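Local coordinates for ectonucleoside triphosphate diphosphohydrolase 4 (Homo sapiens, PDB 6WG5), which belongs to the GDA1/CD39 nucleoside phosphatase family, whose members are built on the two-domain fold of the actin-like ATPase clan, at residues Q21-R26 with V472-V477; C48-S53 with C131-R136; M86-G91 with S103-P108; E380-S385 with S465-L470. All blocks are in the same frame, centred on the assembly; numbering follows the deposited sequence.

Interaction 1 of 4, residues Q21-R26 with V472-V477; sequences QRYLAR and VYDKEV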
loop_
_atom_site.group_PDB
_atom_site.type_symbol
_atom_site.label_atom_id
_atom_site.label_comp_id
_atom_site.label_asym_id
_atom_site.label_seq_id
_atom_site.Cartn_x
_atom_site.Cartn_y
_atom_site.Cartn_z
ATOM N N GLN A 21 9.790 23.331 2.723
ATOM C CA GLN A 21 10.243 23.637 1.371
ATOM C C GLN A 21 9.945 22.479 0.426
ATOM O O GLN A 21 9.406 22.679 -0.669
ATOM C CB GLN A 21 11.737 23.958 1.375
ATOM C CG GLN A 21 12.201 24.681 0.119
ATOM C CD GLN A 21 13.634 24.352 -0.252
ATOM O OE1 GLN A 21 14.541 24.445 0.574
ATOM N NE2 GLN A 21 13.841 23.958 -1.505
ATOM N N ARG A 22 10.296 21.258 0.833
ATOM C CA ARG A 22 9.971 20.090 0.020
ATOM C C ARG A 22 8.465 19.955 -0.162
ATOM O O ARG A 22 7.987 19.695 -1.272
ATOM C CB ARG A 22 10.553 18.825 0.655
ATOM C CG ARG A 22 10.365 17.572 -0.190
ATOM C CD ARG A 22 11.169 16.397 0.350
ATOM N NE ARG A 22 11.198 15.282 -0.594
ATOM C CZ ARG A 22 12.060 15.169 -1.600
ATOM N NH1 ARG A 22 12.980 16.102 -1.809
ATOM N NH2 ARG A 22 12.004 14.116 -2.405
ATOM N N TYR A 23 7.703 20.133 0.919
ATOM C CA TYR A 23 6.248 20.138 0.823
ATOM C C TYR A 23 5.775 21.196 -0.165
ATOM O O TYR A 23 4.878 20.944 -0.980
ATOM C CB TYR A 23 5.660 20.374 2.216
ATOM C CG TYR A 23 4.182 20.705 2.290
ATOM C CD1 TYR A 23 3.272 20.203 1.366
ATOM C CD2 TYR A 23 3.699 21.521 3.307
ATOM C CE1 TYR A 23 1.922 20.514 1.452
ATOM C CE2 TYR A 23 2.358 21.836 3.402
ATOM C CZ TYR A 23 1.473 21.332 2.474
ATOM O OH TYR A 23 0.139 21.652 2.578
ATOM N N LEU A 24 6.384 22.383 -0.121
ATOM C CA LEU A 24 5.984 23.462 -1.016
ATOM C C LEU A 24 6.480 23.227 -2.438
ATOM O O LEU A 24 5.806 23.615 -3.400
ATOM C CB LEU A 24 6.509 24.792 -0.477
ATOM C CG LEU A 24 6.039 26.087 -1.142
ATOM C CD1 LEU A 24 4.523 26.161 -1.219
ATOM C CD2 LEU A 24 6.588 27.273 -0.367
ATOM N N ALA A 25 7.643 22.592 -2.594
ATOM C CA ALA A 25 8.197 22.368 -3.927
ATOM C C ALA A 25 7.339 21.399 -4.728
ATOM O O ALA A 25 7.033 21.648 -5.900
ATOM C CB ALA A 25 9.631 21.848 -3.817
ATOM N N ARG A 26 6.939 20.282 -4.117
ATOM C CA ARG A 26 6.186 19.274 -4.855
ATOM C C ARG A 26 4.820 19.789 -5.289
ATOM O O ARG A 26 4.304 19.368 -6.331
ATOM C CB ARG A 26 6.028 18.012 -4.010
ATOM C CG ARG A 26 5.315 16.885 -4.741
ATOM C CD ARG A 26 5.684 15.520 -4.182
ATOM N NE ARG A 26 5.154 14.439 -5.011
ATOM C CZ ARG A 26 5.847 13.775 -5.933
ATOM N NH1 ARG A 26 5.259 12.812 -6.631
ATOM N NH2 ARG A 26 7.124 14.057 -6.161
ATOM N N VAL A 472 0.177 11.939 0.089
ATOM C CA VAL A 472 1.408 12.513 0.618
ATOM C C VAL A 472 1.823 13.657 -0.294
ATOM O O VAL A 472 1.881 13.492 -1.518
ATOM C CB VAL A 472 2.528 11.462 0.722
ATOM C CG1 VAL A 472 3.768 12.066 1.361
ATOM C CG2 VAL A 472 2.050 10.264 1.523
ATOM N N TYR A 473 2.113 14.812 0.302
ATOM C CA TYR A 473 2.408 16.022 -0.462
ATOM C C TYR A 473 1.345 16.247 -1.534
ATOM O O TYR A 473 1.640 16.610 -2.675
ATOM C CB TYR A 473 3.814 15.957 -1.066
ATOM C CG TYR A 473 4.920 15.933 -0.027
ATOM C CD1 TYR A 473 4.749 16.530 1.216
ATOM C CD2 TYR A 473 6.133 15.308 -0.287
ATOM C CE1 TYR A 473 5.750 16.510 2.167
ATOM C CE2 TYR A 473 7.142 15.284 0.662
ATOM C CZ TYR A 473 6.943 15.886 1.887
ATOM O OH TYR A 473 7.937 15.869 2.840
ATOM N N ASP A 474 0.088 16.013 -1.152
ATOM C CA ASP A 474 -1.074 16.294 -1.994
ATOM C C ASP A 474 -1.075 15.456 -3.269
ATOM O O ASP A 474 -1.614 15.874 -4.296
ATOM C CB ASP A 474 -1.161 17.785 -2.333
ATOM C CG ASP A 474 -1.438 18.644 -1.111
ATOM O OD1 ASP A 474 -2.590 18.632 -0.629
ATOM O OD2 ASP A 474 -0.506 19.328 -0.634
ATOM N N LYS A 475 -0.488 14.262 -3.212
ATOM C CA LYS A 475 -0.492 13.342 -4.340
ATOM C C LYS A 475 -0.626 11.916 -3.831
ATOM O O LYS A 475 -0.065 11.565 -2.789
ATOM C CB LYS A 475 0.782 13.475 -5.185
ATOM C CG LYS A 475 0.925 14.818 -5.883
ATOM C CD LYS A 475 2.134 14.843 -6.805
ATOM C CE LYS A 475 2.358 16.228 -7.394
ATOM N NZ LYS A 475 3.600 16.295 -8.215
ATOM N N GLU A 476 -1.376 11.102 -4.570
ATOM C CA GLU A 476 -1.523 9.693 -4.231
ATOM C C GLU A 476 -0.161 9.006 -4.218
ATOM O O GLU A 476 0.778 9.423 -4.900
ATOM C CB GLU A 476 -2.458 9.014 -5.237
ATOM C CG GLU A 476 -2.594 7.503 -5.090
ATOM C CD GLU A 476 -3.401 6.881 -6.216
ATOM O OE1 GLU A 476 -3.680 7.586 -7.212
ATOM O OE2 GLU A 476 -3.749 5.685 -6.110
ATOM N N VAL A 477 -0.057 7.944 -3.424
ATOM C CA VAL A 477 1.154 7.130 -3.391
ATOM C C VAL A 477 1.137 6.191 -4.590
ATOM O O VAL A 477 0.234 5.359 -4.727
ATOM C CB VAL A 477 1.262 6.346 -2.076
ATOM C CG1 VAL A 477 2.496 5.442 -2.089
ATOM C CG2 VAL A 477 1.316 7.299 -0.893
#

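Interaction 2 of 4, residues C48-S53 with C131-R136; sequences CGSSGS and CTAGMR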
loop_
_atom_site.group_PDB
_atom_site.type_symbol
_atom_site.label_atom_id
_atom_site.label_comp_id
_atom_site.label_asym_id
_atom_site.label_seq_id
_atom_site.Cartn_x
_atom_site.Cartn_y
_atom_site.Cartn_z
ATOM N N CYS A 48 -1.349 -3.301 -14.122
ATOM C CA CYS A 48 -2.411 -4.188 -14.600
ATOM C C CYS A 48 -3.110 -4.794 -13.388
ATOM O O CYS A 48 -2.740 -5.865 -12.903
ATOM C CB CYS A 48 -1.848 -5.264 -15.520
ATOM S SG CYS A 48 -1.457 -4.684 -17.187
ATOM N N GLY A 49 -4.140 -4.100 -12.900
ATOM C CA GLY A 49 -4.904 -4.565 -11.763
ATOM C C GLY A 49 -6.087 -5.426 -12.173
ATOM O O GLY A 49 -6.295 -5.742 -13.344
ATOM N N SER A 50 -6.877 -5.809 -11.168
ATOM C CA SER A 50 -8.051 -6.636 -11.423
ATOM C C SER A 50 -9.148 -5.832 -12.112
ATOM O O SER A 50 -9.693 -6.258 -13.136
ATOM C CB SER A 50 -8.569 -7.231 -10.112
ATOM O OG SER A 50 -7.585 -8.036 -9.489
ATOM N N SER A 51 -9.483 -4.664 -11.562
ATOM C CA SER A 51 -10.575 -3.860 -12.097
ATOM C C SER A 51 -10.210 -3.142 -13.390
ATOM O O SER A 51 -11.113 -2.698 -14.105
ATOM C CB SER A 51 -11.025 -2.835 -11.054
ATOM O OG SER A 51 -9.929 -2.065 -10.588
ATOM N N GLY A 52 -8.927 -3.016 -13.706
ATOM C CA GLY A 52 -8.527 -2.317 -14.908
ATOM C C GLY A 52 -7.019 -2.188 -14.982
ATOM O O GLY A 52 -6.282 -2.860 -14.256
ATOM N N SER A 53 -6.578 -1.305 -15.876
ATOM C CA SER A 53 -5.159 -1.071 -16.100
ATOM C C SER A 53 -4.902 0.422 -16.219
ATOM O O SER A 53 -5.725 1.159 -16.770
ATOM C CB SER A 53 -4.664 -1.791 -17.363
ATOM O OG SER A 53 -4.789 -3.197 -17.229
ATOM N N CYS A 131 1.658 -6.764 -13.445
ATOM C CA CYS A 131 0.297 -7.177 -13.132
ATOM C C CYS A 131 0.217 -7.651 -11.688
ATOM O O CYS A 131 1.159 -8.263 -11.175
ATOM C CB CYS A 131 -0.160 -8.292 -14.075
ATOM S SG CYS A 131 0.357 -8.057 -15.792
ATOM N N THR A 132 -0.917 -7.378 -11.042
ATOM C CA THR A 132 -1.068 -7.667 -9.621
ATOM C C THR A 132 -2.044 -8.816 -9.378
ATOM O O THR A 132 -1.806 -9.940 -9.832
ATOM C CB THR A 132 -1.513 -6.405 -8.874
ATOM O OG1 THR A 132 -2.688 -5.867 -9.492
ATOM C CG2 THR A 132 -0.407 -5.360 -8.888
ATOM N N ALA A 133 -3.146 -8.552 -8.669
ATOM C CA ALA A 133 -3.984 -9.636 -8.164
ATOM C C ALA A 133 -4.786 -10.310 -9.271
ATOM O O ALA A 133 -5.075 -11.509 -9.181
ATOM C CB ALA A 133 -4.924 -9.108 -7.082
ATOM N N GLY A 134 -5.162 -9.566 -10.312
ATOM C CA GLY A 134 -5.967 -10.153 -11.370
ATOM C C GLY A 134 -5.293 -11.340 -12.029
ATOM O O GLY A 134 -5.940 -12.345 -12.334
ATOM N N MET A 135 -3.984 -11.242 -12.259
ATOM C CA MET A 135 -3.233 -12.301 -12.920
ATOM C C MET A 135 -2.662 -13.324 -11.950
ATOM O O MET A 135 -2.294 -14.425 -12.378
ATOM C CB MET A 135 -2.088 -11.696 -13.737
ATOM C CG MET A 135 -2.543 -10.921 -14.961
ATOM S SD MET A 135 -2.756 -11.971 -16.410
ATOM C CE MET A 135 -1.052 -12.405 -16.770
ATOM N N ARG A 136 -2.580 -12.991 -10.661
ATOM C CA ARG A 136 -1.981 -13.902 -9.691
ATOM C C ARG A 136 -2.825 -15.158 -9.513
ATOM O O ARG A 136 -2.282 -16.254 -9.321
ATOM C CB ARG A 136 -1.801 -13.190 -8.352
ATOM C CG ARG A 136 -0.360 -13.067 -7.893
ATOM C CD ARG A 136 -0.277 -12.197 -6.651
ATOM N NE ARG A 136 0.145 -10.834 -6.962
ATOM C CZ ARG A 136 -0.233 -9.752 -6.286
ATOM N NH1 ARG A 136 -1.068 -9.853 -5.259
ATOM N NH2 ARG A 136 0.216 -8.558 -6.648
#

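Interaction 3 of 4, residues M86-G91 with S103-P108; sequences MKIKPG and SDYISP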
loop_
_atom_site.group_PDB
_atom_site.type_symbol
_atom_site.label_atom_id
_atom_site.label_comp_id
_atom_site.label_asym_id
_atom_site.label_seq_id
_atom_site.Cartn_x
_atom_site.Cartn_y
_atom_site.Cartn_z
ATOM N N MET A 86 -3.338 7.471 -17.850
ATOM C CA MET A 86 -4.552 7.013 -18.510
ATOM C C MET A 86 -4.959 5.677 -17.907
ATOM O O MET A 86 -4.111 4.879 -17.500
ATOM C CB MET A 86 -4.364 6.868 -20.027
ATOM C CG MET A 86 -5.513 6.148 -20.724
ATOM S SD MET A 86 -5.425 6.214 -22.525
ATOM C CE MET A 86 -6.113 7.839 -22.835
ATOM N N LYS A 87 -6.269 5.440 -17.854
ATOM C CA LYS A 87 -6.819 4.229 -17.265
ATOM C C LYS A 87 -7.836 3.611 -18.212
ATOM O O LYS A 87 -8.551 4.318 -18.927
ATOM C CB LYS A 87 -7.484 4.517 -15.911
ATOM C CG LYS A 87 -6.575 5.220 -14.912
ATOM C CD LYS A 87 -7.226 5.324 -13.538
ATOM C CE LYS A 87 -6.287 5.953 -12.519
ATOM N NZ LYS A 87 -6.911 6.050 -11.170
ATOM N N ILE A 88 -7.889 2.277 -18.216
ATOM C CA ILE A 88 -8.855 1.532 -19.014
ATOM C C ILE A 88 -9.377 0.362 -18.190
ATOM O O ILE A 88 -8.725 -0.117 -17.260
ATOM C CB ILE A 88 -8.257 1.023 -20.346
ATOM C CG1 ILE A 88 -7.093 0.061 -20.090
ATOM C CG2 ILE A 88 -7.808 2.201 -21.205
ATOM C CD1 ILE A 88 -6.563 -0.611 -21.344
ATOM N N LYS A 89 -10.572 -0.093 -18.549
ATOM C CA LYS A 89 -11.205 -1.234 -17.898
ATOM C C LYS A 89 -11.473 -2.320 -18.934
ATOM O O LYS A 89 -11.407 -2.054 -20.135
ATOM C CB LYS A 89 -12.500 -0.799 -17.206
ATOM C CG LYS A 89 -12.305 -0.400 -15.749
ATOM C CD LYS A 89 -13.036 0.889 -15.401
ATOM C CE LYS A 89 -12.796 1.278 -13.947
ATOM N NZ LYS A 89 -13.423 2.583 -13.592
ATOM N N PRO A 90 -11.790 -3.549 -18.488
ATOM C CA PRO A 90 -11.983 -4.043 -17.119
ATOM C C PRO A 90 -10.773 -4.734 -16.490
ATOM O O PRO A 90 -10.888 -5.228 -15.367
ATOM C CB PRO A 90 -13.119 -5.046 -17.294
ATOM C CG PRO A 90 -12.855 -5.639 -18.643
ATOM C CD PRO A 90 -12.200 -4.560 -19.480
ATOM N N GLY A 91 -9.649 -4.784 -17.190
ATOM C CA GLY A 91 -8.457 -5.442 -16.696
ATOM C C GLY A 91 -7.986 -6.538 -17.635
ATOM O O GLY A 91 -8.679 -6.952 -18.562
ATOM N N SER A 103 -3.173 -7.994 -26.599
ATOM C CA SER A 103 -2.322 -6.918 -27.098
ATOM C C SER A 103 -3.127 -5.745 -27.646
ATOM O O SER A 103 -2.605 -4.625 -27.699
ATOM C CB SER A 103 -1.377 -7.452 -28.173
ATOM O OG SER A 103 -0.458 -8.378 -27.618
ATOM N N ASP A 104 -4.377 -5.969 -28.055
ATOM C CA ASP A 104 -5.233 -4.870 -28.486
ATOM C C ASP A 104 -5.894 -4.152 -27.317
ATOM O O ASP A 104 -6.327 -3.006 -27.475
ATOM C CB ASP A 104 -6.316 -5.382 -29.441
ATOM C CG ASP A 104 -5.868 -5.379 -30.891
ATOM O OD1 ASP A 104 -5.001 -4.554 -31.250
ATOM O OD2 ASP A 104 -6.391 -6.198 -31.676
ATOM N N TYR A 105 -5.980 -4.799 -26.154
ATOM C CA TYR A 105 -6.621 -4.179 -24.999
ATOM C C TYR A 105 -5.740 -3.099 -24.385
ATOM O O TYR A 105 -6.244 -2.057 -23.946
ATOM C CB TYR A 105 -6.960 -5.255 -23.970
ATOM C CG TYR A 105 -7.147 -4.755 -22.558
ATOM C CD1 TYR A 105 -8.321 -4.124 -22.174
ATOM C CD2 TYR A 105 -6.155 -4.933 -21.603
ATOM C CE1 TYR A 105 -8.498 -3.672 -20.881
ATOM C CE2 TYR A 105 -6.322 -4.486 -20.307
ATOM C CZ TYR A 105 -7.495 -3.857 -19.952
ATOM O OH TYR A 105 -7.668 -3.408 -18.663
ATOM N N ILE A 106 -4.423 -3.326 -24.348
ATOM C CA ILE A 106 -3.490 -2.335 -23.819
ATOM C C ILE A 106 -3.024 -1.346 -24.877
ATOM O O ILE A 106 -2.264 -0.422 -24.553
ATOM C CB ILE A 106 -2.252 -3.005 -23.181
ATOM C CG1 ILE A 106 -1.548 -3.933 -24.178
ATOM C CG2 ILE A 106 -2.643 -3.761 -21.921
ATOM C CD1 ILE A 106 -0.367 -3.302 -24.866
ATOM N N SER A 107 -3.449 -1.507 -26.129
ATOM C CA SER A 107 -3.038 -0.571 -27.170
ATOM C C SER A 107 -3.418 0.869 -26.850
ATOM O O SER A 107 -2.573 1.760 -27.049
ATOM C CB SER A 107 -3.630 -1.002 -28.518
ATOM O OG SER A 107 -2.982 -2.163 -29.008
ATOM N N PRO A 108 -4.628 1.173 -26.372
ATOM C CA PRO A 108 -4.942 2.572 -26.037
ATOM C C PRO A 108 -3.990 3.180 -25.021
ATOM O O PRO A 108 -3.774 4.398 -25.041
ATOM C CB PRO A 108 -6.375 2.488 -25.491
ATOM C CG PRO A 108 -6.937 1.238 -26.073
ATOM C CD PRO A 108 -5.788 0.285 -26.180
#

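Interaction 4 of 4, residues E380-S385 with S465-L470; sequences EFYGFS and SLKTAL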
loop_
_atom_site.group_PDB
_atom_site.type_symbol
_atom_site.label_atom_id
_atom_site.label_comp_id
_atom_site.label_asym_id
_atom_site.label_seq_id
_atom_site.Cartn_x
_atom_site.Cartn_y
_atom_site.Cartn_z
ATOM N N GLU A 380 8.259 5.587 12.693
ATOM C CA GLU A 380 7.107 6.358 12.244
ATOM C C GLU A 380 6.386 5.560 11.168
ATOM O O GLU A 380 7.008 4.809 10.412
ATOM C CB GLU A 380 7.513 7.738 11.712
ATOM C CG GLU A 380 8.438 7.698 10.508
ATOM C CD GLU A 380 8.900 9.079 10.078
ATOM O OE1 GLU A 380 8.034 9.931 9.785
ATOM O OE2 GLU A 380 10.131 9.311 10.039
ATOM N N PHE A 381 5.066 5.729 11.113
ATOM C CA PHE A 381 4.226 5.013 10.165
ATOM C C PHE A 381 3.195 5.959 9.575
ATOM O O PHE A 381 2.753 6.908 10.227
ATOM C CB PHE A 381 3.498 3.832 10.823
ATOM C CG PHE A 381 4.347 2.607 10.992
ATOM C CD1 PHE A 381 4.215 1.533 10.126
ATOM C CD2 PHE A 381 5.272 2.524 12.020
ATOM C CE1 PHE A 381 4.991 0.398 10.281
ATOM C CE2 PHE A 381 6.050 1.391 12.179
ATOM C CZ PHE A 381 5.909 0.328 11.308
ATOM N N TYR A 382 2.815 5.686 8.330
ATOM C CA TYR A 382 1.654 6.299 7.701
ATOM C C TYR A 382 0.525 5.279 7.641
ATOM O O TYR A 382 0.761 4.096 7.367
ATOM C CB TYR A 382 1.977 6.795 6.289
ATOM C CG TYR A 382 2.642 8.150 6.244
ATOM C CD1 TYR A 382 1.954 9.268 5.789
ATOM C CD2 TYR A 382 3.956 8.313 6.655
ATOM C CE1 TYR A 382 2.561 10.509 5.744
ATOM C CE2 TYR A 382 4.569 9.551 6.616
ATOM C CZ TYR A 382 3.867 10.645 6.160
ATOM O OH TYR A 382 4.478 11.879 6.120
ATOM N N GLY A 383 -0.696 5.736 7.902
ATOM C CA GLY A 383 -1.880 4.895 7.842
ATOM C C GLY A 383 -2.775 5.328 6.694
ATOM O O GLY A 383 -3.159 6.495 6.601
ATOM N N PHE A 384 -3.097 4.375 5.826
ATOM C CA PHE A 384 -3.875 4.643 4.626
ATOM C C PHE A 384 -5.205 3.901 4.678
ATOM O O PHE A 384 -5.438 3.043 5.532
ATOM C CB PHE A 384 -3.095 4.243 3.369
ATOM C CG PHE A 384 -1.852 5.055 3.148
ATOM C CD1 PHE A 384 -1.931 6.339 2.634
ATOM C CD2 PHE A 384 -0.605 4.536 3.452
ATOM C CE1 PHE A 384 -0.787 7.090 2.429
ATOM C CE2 PHE A 384 0.537 5.280 3.249
ATOM C CZ PHE A 384 0.447 6.559 2.737
ATOM N N SER A 385 -6.084 4.259 3.741
ATOM C CA SER A 385 -7.396 3.626 3.569
ATOM C C SER A 385 -8.176 3.748 4.875
ATOM O O SER A 385 -8.358 4.879 5.355
ATOM C CB SER A 385 -7.184 2.204 3.052
ATOM O OG SER A 385 -6.672 2.224 1.732
ATOM N N SER A 465 3.660 8.356 16.692
ATOM C CA SER A 465 4.298 8.532 15.392
ATOM C C SER A 465 3.496 7.924 14.245
ATOM O O SER A 465 4.066 7.628 13.190
ATOM C CB SER A 465 5.705 7.940 15.426
ATOM O OG SER A 465 6.439 8.465 16.515
ATOM N N LEU A 466 2.193 7.732 14.421
ATOM C CA LEU A 466 1.318 7.309 13.334
ATOM C C LEU A 466 0.618 8.526 12.751
ATOM O O LEU A 466 0.058 9.341 13.492
ATOM C CB LEU A 466 0.276 6.295 13.812
ATOM C CG LEU A 466 -0.793 5.944 12.767
ATOM C CD1 LEU A 466 -0.167 5.215 11.588
ATOM C CD2 LEU A 466 -1.920 5.120 13.370
ATOM N N LYS A 467 0.646 8.647 11.429
ATOM C CA LYS A 467 -0.099 9.682 10.726
ATOM C C LYS A 467 -1.013 9.007 9.719
ATOM O O LYS A 467 -0.536 8.356 8.784
ATOM C CB LYS A 467 0.827 10.673 10.021
ATOM C CG LYS A 467 0.095 11.922 9.550
ATOM C CD LYS A 467 0.797 12.622 8.398
ATOM C CE LYS A 467 2.120 13.239 8.823
ATOM N NZ LYS A 467 2.492 14.390 7.947
ATOM N N THR A 468 -2.319 9.145 9.919
ATOM C CA THR A 468 -3.280 8.663 8.944
ATOM C C THR A 468 -3.440 9.709 7.851
ATOM O O THR A 468 -3.417 10.914 8.119
ATOM C CB THR A 468 -4.627 8.369 9.606
ATOM O OG1 THR A 468 -5.234 9.592 10.041
ATOM C CG2 THR A 468 -4.436 7.451 10.801
ATOM N N ALA A 469 -3.578 9.247 6.614
ATOM C CA ALA A 469 -3.581 10.158 5.480
ATOM C C ALA A 469 -4.136 9.439 4.264
ATOM O O ALA A 469 -4.132 8.207 4.188
ATOM C CB ALA A 469 -2.175 10.688 5.186
ATOM N N LEU A 470 -4.614 10.235 3.313
ATOM C CA LEU A 470 -5.056 9.726 2.024
ATOM C C LEU A 470 -4.002 9.897 0.944
ATOM O O LEU A 470 -3.943 9.088 0.011
ATOM C CB LEU A 470 -6.345 10.437 1.595
ATOM C CG LEU A 470 -7.391 9.621 0.831
ATOM C CD1 LEU A 470 -7.824 8.376 1.605
ATOM C CD2 LEU A 470 -8.596 10.499 0.532
HETATM O O HOH W 1 3.847 14.751 4.796
#

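Interaction 1 of 4, residues Q21-R26 with V472-V477
The Y473 ring lies with one face against the backbone of Y23 and the opposite face near CG1 of V472, while the Y23 ring meets D474 at its edge. This is a helix-to-turn contact: residues 21-26 belong to helix 18-28, and V472 to K475 form a type I' beta turn. Y473 and D474 hold its two central places with positive phi (49° and 63°); the Y473 side chain is directed at the helix, while D474 brings only its carboxylate to the Y23 edge. Over the Y473 face comes CA of Y23, 4.2 Å from the ring centroid in a CH-pi contact. CB of Y23 adds an apolar touch to CE1 of Y473 at 3.9 Å. A tyrosine suits this place because a broad ring can cover bare helix backbone at the surface. R22, in one of its two modelled conformers, brings its methylene CG to CE2 of Y473, whereas its guanidinium is spent on E191, in a salt bridge, and on V186 O. R26 has CG anti to its backbone N (chi1 -177°) and an extended chain, and this carries CD to within 3.7 Å of CB of Y473. CD of K475 comes 3.5 Å from NE of R26 and its NZ stands over one guanidinium face, so two like charges lie near each other without a bond. In-plane at the Y23 edge, the aromatic CE1 stands 3.4 Å from OD2 of D474.

Interaction 2 of 4, residues C48-S53 with C131-R136
Parallel chain ends meet where C48 pairs with C131 across a beta bridge, their CA atoms 4.3 Å apart, just before one segment turns into a loop and the other into helix 133-136. T132 N gives C48 O a hydrogen bond of 3.0 Å that is nearly straight (162°), although the donor is tilted out of the carbonyl plane. The same oxygen also receives a CA-H...O contact from C131. Both cysteines point to one face of the sheet and pack as small apolar groups, CB of C48 lying 3.6 Å from SG of C131; the two SG atoms stay 4.1 Å apart, so no disulfide joins them. Past the bridge the chains remain close where G134 has no side chain, which lets its CA come within 4.1 Å of CA of S50. Nearby, G49 CA lies 3.4 Å from OG1 of T132. The hydroxyl of S50 reaches over the start of the helix beside A133 and G134 N, but its angle there is too poor for a hydrogen bond. R136 leaves this junction, laying a guanidinium face near the T132-A133 peptide while it bonds to E175 and I170 O. The segments carry the GSSGS and TAGMR signatures known as apyrase conserved regions; a tight loop between the first two strands, facing a helix start, is consistent with the phosphate-binding hairpin of actin-like folds.

Interaction 3 of 4, residues M86-G91 with S103-P108
The hydroxyl of Y105 is shared between two groups: G91 N approaches it at 2.8 Å, in a bent and therefore weak hydrogen bond (116°), and S53 OG on the adjoining strand bonds to it as well. With CG anti to the backbone N (chi1 158°), the tyrosine reaches from helix 102-105 across to the end of strand 85-88, and its ring lies among I88 at the strand end and K89 to G91 after it. CD1 of I88 sits over one face in a CH-pi contact, though the exact placing of this methyl is doubtful. G91 O lies over the opposite face. K89 O approaches the edge near the ring plane, 3.4 Å from CE1 of Y105, and CD of P90 comes in obliquely. The cis peptide bond before P90 probably helps turn the backbone round the ring, and G91 takes backbone angles (phi 122°) that call for glycine. F95 adds an edge-to-face ring contact. Farther along the strand, M86 bends its chain at the last torsion and sets SD 3.5 Å from O of P108, and its side chain also touches L109 and F112 of helix 107-116. Within the helical segment, S107 OG donates to S103 O at 2.8 Å, on a lone pair in the carbonyl plane, and so ties together the two helices on either side of I106. Apart from the weak bond at the phenol oxygen, the segments are joined by aromatic and aliphatic contacts and by backbone carbonyls set against the ring and the sulfur, so shape fit around one ring probably does most of the holding.

Interaction 4 of 4, residues E380-S385 with S465-L470
Two neighbouring parallel strands, 381-385 and 466-468, form one margin of a six-stranded mixed sheet, with 466-468 as its outermost strand. F381 and G383 turn both their N-H and C=O groups to the partner strand, as expected for a parallel pair. F381 N donates to S465 O at 3.0 Å and K467 N to F381 O at the same length. G383 N then reaches K467 O at 2.8 Å from above the carbonyl plane, whereas A469 N meets G383 O nearly along the C=O axis. On the face of Y382 and K467, the side chains run side by side in the same direction. The aliphatic CD of K467 lies 3.8 Å from CE1 of Y382, and a water joins Y382 OH to K467 NZ, weakly at the lysine. On the other face L466, with CG anti to its backbone N (chi1 172°), brings CD1 to CB of F381 and over G383, which offers no side chain in its way. At the C-terminal end, CD1 of F384 approaches O of A469 at 3.3 Å. Strand 381-385 is bonded on its far edge to strand 221-225, while E380 makes salt bridges to R189 and R218. Helix 172-186 packs through I183 on Y382 and F384, and helix 386-392 meets T468 and L470.

Interactions 2 and 3 are neighbours on one six-stranded sheet, joined through S53, whose backbone N bonds to I88 O. Interaction 2 is mostly buried and relies on backbone pairing and a glycine; interaction 3, farther from the chain centre, is partly buried and built round a single aromatic ring. Interaction 4 belongs to a different sheet, where regular strand bonds dominate. Interaction 1, at the surface, has no hydrogen bond between its segments and uses one tyrosine face, one tyrosine edge and the aliphatic parts of charged residues. It touches interaction 4, since V472 and V477 pack on F384. Along the chain, interaction 1 encloses all the others, bringing an N-terminal helix against a late turn.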